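Local coordinates for SWI/SNF-related matrix-associated actin-dependent regulator of chromatin subfamily A-like protein 1 (Mus musculus, PDB 4O66) that probably uses ATP hydrolysis to remodel DNA at damaged replication forks, its HARP domain recognising the structure of the nucleic acid substrate, at residues V35-P40 with K49-S54; L39-Y44 with M55-A60. All blocks are in the same frame, centred on the assembly; numbering follows the deposited sequence.

Interaction 1 (V35-P40 with K49-S54); sequences VFKSLP and KTWDFS. With SO4 (sulfate ion), chain E.
F36, on the last turn of helix 30-38, meets W51 and F53, which both turn their side chains from the 49-54 segment toward the helix. Aromatic contacts dominate. CG of F36 stands anti to the carbonyl carbon, beside the backbone N (chi1 -70°), which sends the ring toward both partners. CD2 of F36 lies over one face of the W51 indole, offset toward the rim and 3.3 Å from W51 CG, with the ring planes at 44°. F53 CE1 lies over one face of the F36 ring, and F53 CZ comes within 3.2 Å of F36 CD1; these two planes are inclined at 52°. Both pairs are therefore oblique.

CH-pi contacts add to the W51 pairing: F36 CB sits over the indole six-membered ring, 4.1 Å from its centroid, while W51 CB lies off-centre over the F36 ring.

Among the aliphatic-to-aromatic contacts, L39 brings CD1 to 3.7 Å from F53 CE2, and the CG of K37 brushes W51 CH2.

At the polar margin, T50 points away from the helix and makes a weak, unsettled bond to a sulfate ion that K25 also binds. F36, W51 and F53 thus form an aromatic cluster that packs the end of helix 30-38 against strand 50-52 and the residue after it in the HARP domain.

Interaction 2 (L39-Y44 with M55-A60); sequences LPSRHY and MSDYRA
S41 and D57 meet where a type I beta turn, L39 to R42, is tied by a carboxylate to the short 3-10 segment 55-57 that leads into helix 58-65. The tight part centres on D57, whose CG stands beside its own backbone N (chi1 -81°) and directs the carboxylate at the turn. OD2 receives the backbone N of S41 at 2.9 Å, nearly along the carboxylate C-O axis and with an angle of 157° at the hydrogen. The S41 hydroxyl, set between its backbone N and carbonyl carbon, is turned toward D57 as well, but OG lies only 2.4 Å from OD2, so a second bond to this oxygen is doubtful in detail. S41 OG also pairs with the backbone N of S54.

P40 lies obliquely across the carboxylate: its CD is 3.5 Å from D57 OD2, and its CG approaches OD1. L39 CB, at the start of the turn, lies 3.6 Å from OD2. Aliphatic and polar atoms of three consecutive turn residues therefore crowd against the carboxylate of this buried aspartate.

The remainder is looser. L39 CD2 touches A60 CB at 3.9 Å, a single apolar contact with the first turn of helix 58-65, and A60 is itself exposed. On the solvent side, the exposed R42 makes no close side-chain contact with the 55-60 segment and folds back over its own turn. There its NH1 donates to L39 O at 3.0 Å; the oxygen lies in the guanidinium plane, whereas NH1 stands 53° out of the carbonyl plane.

Overall arrangement
Interactions 1 and 2 lie side by side, their centres about 6 Å apart, and share L39 and P40, where helix 30-38 gives way to the turn before strand 43-45. L39 links them: its CD1 faces F53 and its CD2 faces A60, while CB touches both contacts. Probable hydrogen bonds join the two further, with H43 N 2.9 Å from D52 O in the 43-45/50-52 hairpin and S41 OG 3.0 Å from S54 N. Interaction 1 packs the hairpin against the end of helix 30-38, and interaction 2 joins the turn after that helix to residues 55-60. The sulfate, probably from the crystallisation liquor, lies at the T50 end of interaction 1, beside K25.

Interaction 1 (V35-P40 with K49-S54)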
ATOM      1  N   VAL A  35       3.665  -0.505  -8.764  1.00 16.58           N
ATOM      2  CA  VAL A  35       3.618   0.950  -8.702  1.00 16.04           C
ATOM      3  C   VAL A  35       4.444   1.427  -7.525  1.00 13.50           C
ATOM      4  O   VAL A  35       5.278   2.311  -7.678  1.00 21.11           O
ATOM      5  CB  VAL A  35       2.147   1.488  -8.583  1.00 16.28           C
ATOM      6  CG1 VAL A  35       2.101   2.996  -8.358  1.00 13.97           C
ATOM      7  CG2 VAL A  35       1.339   1.118  -9.806  1.00 16.78           C
ATOM      8  N   PHE A  36       4.228   0.836  -6.354  1.00 16.05           N
ATOM      9  CA  PHE A  36       4.954   1.249  -5.149  1.00 13.16           C
ATOM     10  C   PHE A  36       6.453   1.228  -5.347  1.00 15.49           C
ATOM     11  O   PHE A  36       7.140   2.111  -4.895  1.00 21.22           O
ATOM     12  CB  PHE A  36       4.631   0.341  -3.971  1.00  9.58           C
ATOM     13  CG  PHE A  36       3.254   0.475  -3.428  1.00 13.27           C
ATOM     14  CD1 PHE A  36       2.419   1.513  -3.789  1.00 15.80           C
ATOM     15  CD2 PHE A  36       2.801  -0.451  -2.509  1.00 15.25           C
ATOM     16  CE1 PHE A  36       1.148   1.616  -3.219  1.00 19.09           C
ATOM     17  CE2 PHE A  36       1.540  -0.359  -1.952  1.00 13.86           C
ATOM     18  CZ  PHE A  36       0.715   0.679  -2.288  1.00 11.98           C
ATOM     19  N   LYS A  37       6.976   0.188  -5.984  1.00 19.11           N
ATOM     20  CA  LYS A  37       8.419   0.033  -6.118  1.00 18.19           C
ATOM     21  C   LYS A  37       9.005   0.932  -7.198  1.00 19.19           C
ATOM     22  O   LYS A  37      10.219   1.084  -7.314  1.00 26.25           O
ATOM     23  CB  LYS A  37       8.762  -1.430  -6.392  1.00 26.90           C
ATOM     24  CG  LYS A  37       8.520  -2.309  -5.194  1.00 23.51           C
ATOM     25  CD  LYS A  37       9.112  -3.677  -5.345  1.00 36.65           C
ATOM     26  CE  LYS A  37       8.892  -4.482  -4.075  1.00 31.00           C
ATOM     27  NZ  LYS A  37       9.607  -5.790  -4.116  1.00 36.26           N
ATOM     28  N   SER A  38       8.132   1.560  -7.976  1.00 28.43           N
ATOM     29  CA  SER A  38       8.540   2.530  -8.984  1.00 17.21           C
ATOM     30  C   SER A  38       8.719   3.933  -8.426  1.00 17.52           C
ATOM     31  O   SER A  38       9.311   4.799  -9.048  1.00 20.09           O
ATOM     32  CB  SER A  38       7.515   2.551 -10.115  1.00 16.36           C
ATOM     33  OG  SER A  38       6.405   3.340  -9.788  1.00 20.63           O
ATOM     34  N   LEU A  39       8.224   4.146  -7.217  1.00 22.38           N
ATOM     35  CA  LEU A  39       8.241   5.457  -6.619  1.00 15.70           C
ATOM     36  C   LEU A  39       9.492   5.681  -5.788  1.00 15.06           C
ATOM     37  O   LEU A  39       9.820   4.886  -4.905  1.00 13.87           O
ATOM     38  CB  LEU A  39       6.975   5.633  -5.776  1.00 14.63           C
ATOM     39  CG  LEU A  39       5.680   5.583  -6.617  1.00 18.83           C
ATOM     40  CD1 LEU A  39       4.429   5.558  -5.746  1.00 12.54           C
ATOM     41  CD2 LEU A  39       5.604   6.758  -7.576  1.00 17.52           C
ATOM     42  N   PRO A  40      10.207   6.772  -6.061  1.00 13.40           N
ATOM     43  CA  PRO A  40      11.486   7.003  -5.387  1.00 14.03           C
ATOM     44  C   PRO A  40      11.428   7.177  -3.856  1.00 14.80           C
ATOM     45  O   PRO A  40      12.398   6.790  -3.207  1.00 18.94           O
ATOM     46  CB  PRO A  40      12.010   8.286  -6.080  1.00 15.29           C
ATOM     47  CG  PRO A  40      10.819   8.931  -6.628  1.00 14.16           C
ATOM     48  CD  PRO A  40       9.886   7.839  -7.022  1.00 12.42           C
ATOM     49  N   LYS A  49       3.174  -4.004   7.831  1.00  9.24           N
ATOM     50  CA  LYS A  49       2.810  -4.445   6.479  1.00 16.73           C
ATOM     51  C   LYS A  49       2.187  -3.306   5.629  1.00 15.81           C
ATOM     52  O   LYS A  49       1.291  -3.535   4.801  1.00 18.07           O
ATOM     53  CB  LYS A  49       1.855  -5.621   6.531  1.00 14.74           C
ATOM     54  CG  LYS A  49       2.304  -6.791   7.414  1.00 15.42           C
ATOM     55  CD  LYS A  49       3.673  -7.270   7.122  1.00 15.55           C
ATOM     56  CE  LYS A  49       3.939  -8.521   7.999  1.00 24.82           C
ATOM     57  NZ  LYS A  49       5.375  -8.665   8.266  1.00 11.98           N
ATOM     58  N   THR A  50       2.674  -2.087   5.858  1.00 12.20           N
ATOM     59  CA  THR A  50       2.123  -0.888   5.200  1.00 12.97           C
ATOM     60  C   THR A  50       3.194  -0.107   4.456  1.00 10.15           C
ATOM     61  O   THR A  50       4.284   0.046   4.971  1.00 13.11           O
ATOM     62  CB  THR A  50       1.461   0.058   6.222  1.00 15.67           C
ATOM     63  OG1 THR A  50       0.339  -0.590   6.823  1.00 14.59           O
ATOM     64  CG2 THR A  50       0.932   1.329   5.551  1.00  9.87           C
ATOM     65  N   TRP A  51       2.839   0.427   3.283  1.00 10.24           N
ATOM     66  CA  TRP A  51       3.723   1.272   2.467  1.00 12.46           C
ATOM     67  C   TRP A  51       3.445   2.743   2.701  1.00  8.18           C
ATOM     68  O   TRP A  51       2.296   3.153   2.777  1.00 14.40           O
ATOM     69  CB  TRP A  51       3.532   0.970   0.990  1.00  7.71           C
ATOM     70  CG  TRP A  51       4.133  -0.356   0.519  1.00 11.66           C
ATOM     71  CD1 TRP A  51       3.538  -1.569   0.523  1.00 16.82           C
ATOM     72  CD2 TRP A  51       5.413  -0.546  -0.073  1.00 19.35           C
ATOM     73  NE1 TRP A  51       4.365  -2.514  -0.011  1.00 12.04           N
ATOM     74  CE2 TRP A  51       5.533  -1.914  -0.378  1.00 17.29           C
ATOM     75  CE3 TRP A  51       6.479   0.302  -0.351  1.00 12.56           C
ATOM     76  CZ2 TRP A  51       6.657  -2.446  -0.964  1.00 18.03           C
ATOM     77  CZ3 TRP A  51       7.597  -0.224  -0.927  1.00 20.23           C
ATOM     78  CH2 TRP A  51       7.683  -1.592  -1.233  1.00 23.85           C
ATOM     79  N   ASP A  52       4.476   3.537   2.851  1.00 10.36           N
ATOM     80  CA  ASP A  52       4.248   4.972   2.872  1.00 11.63           C
ATOM     81  C   ASP A  52       5.207   5.674   1.922  1.00 11.77           C
ATOM     82  O   ASP A  52       6.227   5.097   1.505  1.00 15.92           O
ATOM     83  CB  ASP A  52       4.376   5.531   4.283  1.00 13.52           C
ATOM     84  CG  ASP A  52       5.726   5.275   4.887  1.00 16.88           C
ATOM     85  OD1 ASP A  52       6.646   6.100   4.694  1.00 16.16           O
ATOM     86  OD2 ASP A  52       5.879   4.230   5.553  1.00 13.61           O
ATOM     87  N   PHE A  53       4.884   6.918   1.592  1.00 13.92           N
ATOM     88  CA  PHE A  53       5.529   7.697   0.540  1.00  9.74           C
ATOM     89  C   PHE A  53       5.608   9.158   0.950  1.00 10.19           C
ATOM     90  O   PHE A  53       4.828   9.592   1.759  1.00 11.95           O
ATOM     91  CB  PHE A  53       4.728   7.568  -0.758  1.00  8.76           C
ATOM     92  CG  PHE A  53       4.494   6.172  -1.170  1.00 11.49           C
ATOM     93  CD1 PHE A  53       3.382   5.482  -0.706  1.00 13.50           C
ATOM     94  CD2 PHE A  53       5.358   5.532  -2.005  1.00  8.10           C
ATOM     95  CE1 PHE A  53       3.167   4.188  -1.061  1.00 12.57           C
ATOM     96  CE2 PHE A  53       5.144   4.224  -2.373  1.00 10.62           C
ATOM     97  CZ  PHE A  53       4.062   3.554  -1.896  1.00 16.18           C
ATOM     98  N   SER A  54       6.561   9.912   0.410  1.00 13.00           N
ATOM     99  CA  SER A  54       6.523  11.360   0.503  1.00 15.20           C
ATOM    100  C   SER A  54       5.291  11.905  -0.235  1.00 11.77           C
ATOM    101  O   SER A  54       4.822  11.335  -1.217  1.00 11.08           O
ATOM    102  CB  SER A  54       7.806  11.991  -0.089  1.00 14.51           C
ATOM    103  OG  SER A  54       7.824  13.408   0.075  1.00 12.11           O
TER
HETATM  104  S   SO4 E 301      -0.567   1.570   9.837  1.00 37.91           S
HETATM  105  O1  SO4 E 301      -0.472   1.844  11.273  1.00 27.06           O
HETATM  106  O2  SO4 E 301       0.761   1.744   9.238  1.00 25.77           O
HETATM  107  O3  SO4 E 301      -1.051   0.199   9.661  1.00 34.42           O
HETATM  108  O4  SO4 E 301      -1.512   2.479   9.186  1.00 32.56           O

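Interaction 2 (L39-Y44 with M55-A60)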
ATOM      1  N   LEU A  39       8.224   4.146  -7.217  1.00 22.38           N
ATOM      2  CA  LEU A  39       8.241   5.457  -6.619  1.00 15.70           C
ATOM      3  C   LEU A  39       9.492   5.681  -5.788  1.00 15.06           C
ATOM      4  O   LEU A  39       9.820   4.886  -4.905  1.00 13.87           O
ATOM      5  CB  LEU A  39       6.975   5.633  -5.776  1.00 14.63           C
ATOM      6  CG  LEU A  39       5.680   5.583  -6.617  1.00 18.83           C
ATOM      7  CD1 LEU A  39       4.429   5.558  -5.746  1.00 12.54           C
ATOM      8  CD2 LEU A  39       5.604   6.758  -7.576  1.00 17.52           C
ATOM      9  N   PRO A  40      10.207   6.772  -6.061  1.00 13.40           N
ATOM     10  CA  PRO A  40      11.486   7.003  -5.387  1.00 14.03           C
ATOM     11  C   PRO A  40      11.428   7.177  -3.856  1.00 14.80           C
ATOM     12  O   PRO A  40      12.398   6.790  -3.207  1.00 18.94           O
ATOM     13  CB  PRO A  40      12.010   8.286  -6.080  1.00 15.29           C
ATOM     14  CG  PRO A  40      10.819   8.931  -6.628  1.00 14.16           C
ATOM     15  CD  PRO A  40       9.886   7.839  -7.022  1.00 12.42           C
ATOM     16  N   SER A  41      10.343   7.699  -3.275  1.00 16.85           N
ATOM     17  CA  SER A  41      10.289   7.957  -1.825  1.00 12.52           C
ATOM     18  C   SER A  41       9.668   6.826  -1.021  1.00 13.09           C
ATOM     19  O   SER A  41       9.476   6.969   0.176  1.00 13.29           O
ATOM     20  CB  SER A  41       9.480   9.201  -1.511  1.00 12.55           C
ATOM     21  OG  SER A  41       8.170   8.936  -1.926  1.00 16.31           O
ATOM     22  N   ARG A  42       9.392   5.714  -1.681  1.00 18.28           N
ATOM     23  CA  ARG A  42       8.736   4.545  -1.092  1.00 15.52           C
ATOM     24  C   ARG A  42       9.424   4.036   0.174  1.00 16.79           C
ATOM     25  O   ARG A  42      10.647   4.067   0.311  1.00 16.05           O
ATOM     26  CB  ARG A  42       8.647   3.420  -2.121  1.00 10.52           C
ATOM     27  CG  ARG A  42       9.954   2.720  -2.344  1.00 11.31           C
ATOM     28  CD  ARG A  42       9.892   1.782  -3.524  1.00 16.93           C
ATOM     29  NE  ARG A  42      11.187   1.139  -3.796  1.00 23.09           N
ATOM     30  CZ  ARG A  42      12.134   1.664  -4.572  1.00 21.51           C
ATOM     31  NH1 ARG A  42      11.942   2.845  -5.153  1.00 21.38           N
ATOM     32  NH2 ARG A  42      13.271   1.004  -4.770  1.00 20.46           N
ATOM     33  N   HIS A  43       8.603   3.573   1.107  1.00 14.05           N
ATOM     34  CA  HIS A  43       9.074   2.941   2.330  1.00 14.15           C
ATOM     35  C   HIS A  43       8.107   1.841   2.699  1.00 11.15           C
ATOM     36  O   HIS A  43       6.925   2.059   2.746  1.00 10.67           O
ATOM     37  CB  HIS A  43       9.221   3.968   3.471  1.00 12.58           C
ATOM     38  CG  HIS A  43       9.532   3.346   4.793  1.00 20.44           C
ATOM     39  ND1 HIS A  43       8.564   3.114   5.750  1.00 12.75           N
ATOM     40  CD2 HIS A  43      10.688   2.845   5.297  1.00 19.51           C
ATOM     41  CE1 HIS A  43       9.114   2.511   6.791  1.00 12.04           C
ATOM     42  NE2 HIS A  43      10.398   2.328   6.538  1.00 15.33           N
ATOM     43  N   TYR A  44       8.625   0.634   2.912  1.00 10.84           N
ATOM     44  CA  TYR A  44       7.792  -0.441   3.439  1.00 13.77           C
ATOM     45  C   TYR A  44       8.074  -0.715   4.910  1.00 11.29           C
ATOM     46  O   TYR A  44       9.222  -0.923   5.313  1.00  9.50           O
ATOM     47  CB  TYR A  44       7.985  -1.703   2.622  1.00 14.04           C
ATOM     48  CG  TYR A  44       7.177  -2.878   3.065  1.00 18.11           C
ATOM     49  CD1 TYR A  44       5.791  -2.852   2.989  1.00 16.92           C
ATOM     50  CD2 TYR A  44       7.796  -4.022   3.559  1.00 14.23           C
ATOM     51  CE1 TYR A  44       5.057  -3.917   3.352  1.00 13.47           C
ATOM     52  CE2 TYR A  44       7.042  -5.109   3.934  1.00 14.08           C
ATOM     53  CZ  TYR A  44       5.683  -5.039   3.839  1.00 13.77           C
ATOM     54  OH  TYR A  44       4.901  -6.107   4.217  1.00 20.48           O
ATOM     55  N   MET A  55       4.751  13.011   0.250  1.00 16.31           N
ATOM     56  CA  MET A  55       3.763  13.741  -0.526  1.00 11.95           C
ATOM     57  C   MET A  55       4.281  14.096  -1.937  1.00 14.15           C
ATOM     58  O   MET A  55       3.511  14.236  -2.889  1.00 13.80           O
ATOM     59  CB  MET A  55       3.340  14.989   0.244  1.00 11.42           C
ATOM     60  CG  MET A  55       2.276  14.754   1.318  1.00 14.06           C
ATOM     61  SD  MET A  55       0.789  13.876   0.740  1.00 18.83           S
ATOM     62  CE  MET A  55       0.174  14.957  -0.551  1.00 15.79           C
ATOM     63  N   SER A  56       5.592  14.207  -2.092  1.00 13.56           N
ATOM     64  CA  SER A  56       6.168  14.466  -3.412  1.00 16.51           C
ATOM     65  C   SER A  56       5.824  13.364  -4.420  1.00 20.78           C
ATOM     66  O   SER A  56       5.807  13.612  -5.627  1.00 17.17           O
ATOM     67  CB  SER A  56       7.675  14.627  -3.293  1.00 15.23           C
ATOM     68  OG  SER A  56       8.308  13.366  -3.135  1.00 15.39           O
ATOM     69  N   ASP A  57       5.504  12.157  -3.934  1.00 15.81           N
ATOM     70  CA  ASP A  57       5.106  11.077  -4.828  1.00 10.69           C
ATOM     71  C   ASP A  57       3.630  10.860  -4.956  1.00 13.02           C
ATOM     72  O   ASP A  57       3.224   9.951  -5.661  1.00 16.24           O
ATOM     73  CB  ASP A  57       5.727   9.745  -4.402  1.00 10.82           C
ATOM     74  CG  ASP A  57       7.139   9.593  -4.873  1.00 21.39           C
ATOM     75  OD1 ASP A  57       7.524  10.324  -5.828  1.00 23.74           O
ATOM     76  OD2 ASP A  57       7.853   8.742  -4.285  1.00 19.15           O
ATOM     77  N   TYR A  58       2.826  11.689  -4.300  1.00 10.30           N
ATOM     78  CA  TYR A  58       1.384  11.454  -4.253  1.00 10.77           C
ATOM     79  C   TYR A  58       0.741  11.501  -5.625  1.00 11.13           C
ATOM     80  O   TYR A  58      -0.014  10.589  -5.994  1.00 11.37           O
ATOM     81  CB  TYR A  58       0.708  12.457  -3.305  1.00  9.07           C
ATOM     82  CG  TYR A  58      -0.822  12.366  -3.297  1.00 15.72           C
ATOM     83  CD1 TYR A  58      -1.468  11.237  -2.799  1.00 14.43           C
ATOM     84  CD2 TYR A  58      -1.596  13.407  -3.790  1.00 14.37           C
ATOM     85  CE1 TYR A  58      -2.823  11.148  -2.775  1.00 16.92           C
ATOM     86  CE2 TYR A  58      -2.966  13.335  -3.786  1.00 14.63           C
ATOM     87  CZ  TYR A  58      -3.579  12.198  -3.267  1.00 22.47           C
ATOM     88  OH  TYR A  58      -4.947  12.098  -3.240  1.00 14.26           O
ATOM     89  N   ARG A  59       1.034  12.556  -6.390  1.00 14.39           N
ATOM     90  CA  ARG A  59       0.393  12.735  -7.701  1.00 12.85           C
ATOM     91  C   ARG A  59       0.780  11.582  -8.652  1.00 16.06           C
ATOM     92  O   ARG A  59      -0.061  11.050  -9.364  1.00 19.47           O
ATOM     93  CB  ARG A  59       0.752  14.115  -8.295  1.00 15.56           C
ATOM     94  CG  ARG A  59      -0.031  14.488  -9.566  1.00 27.55           C
ATOM     95  CD  ARG A  59       0.167  15.942  -9.979  0.50 23.70           C
ATOM     96  N   ALA A  60       2.041  11.171  -8.614  1.00 19.14           N
ATOM     97  CA  ALA A  60       2.528  10.058  -9.431  1.00 20.20           C
ATOM     98  C   ALA A  60       1.834   8.763  -9.076  1.00 21.07           C
ATOM     99  O   ALA A  60       1.435   8.016  -9.966  1.00 21.21           O
ATOM    100  CB  ALA A  60       4.024   9.897  -9.274  1.00 19.96           C
TER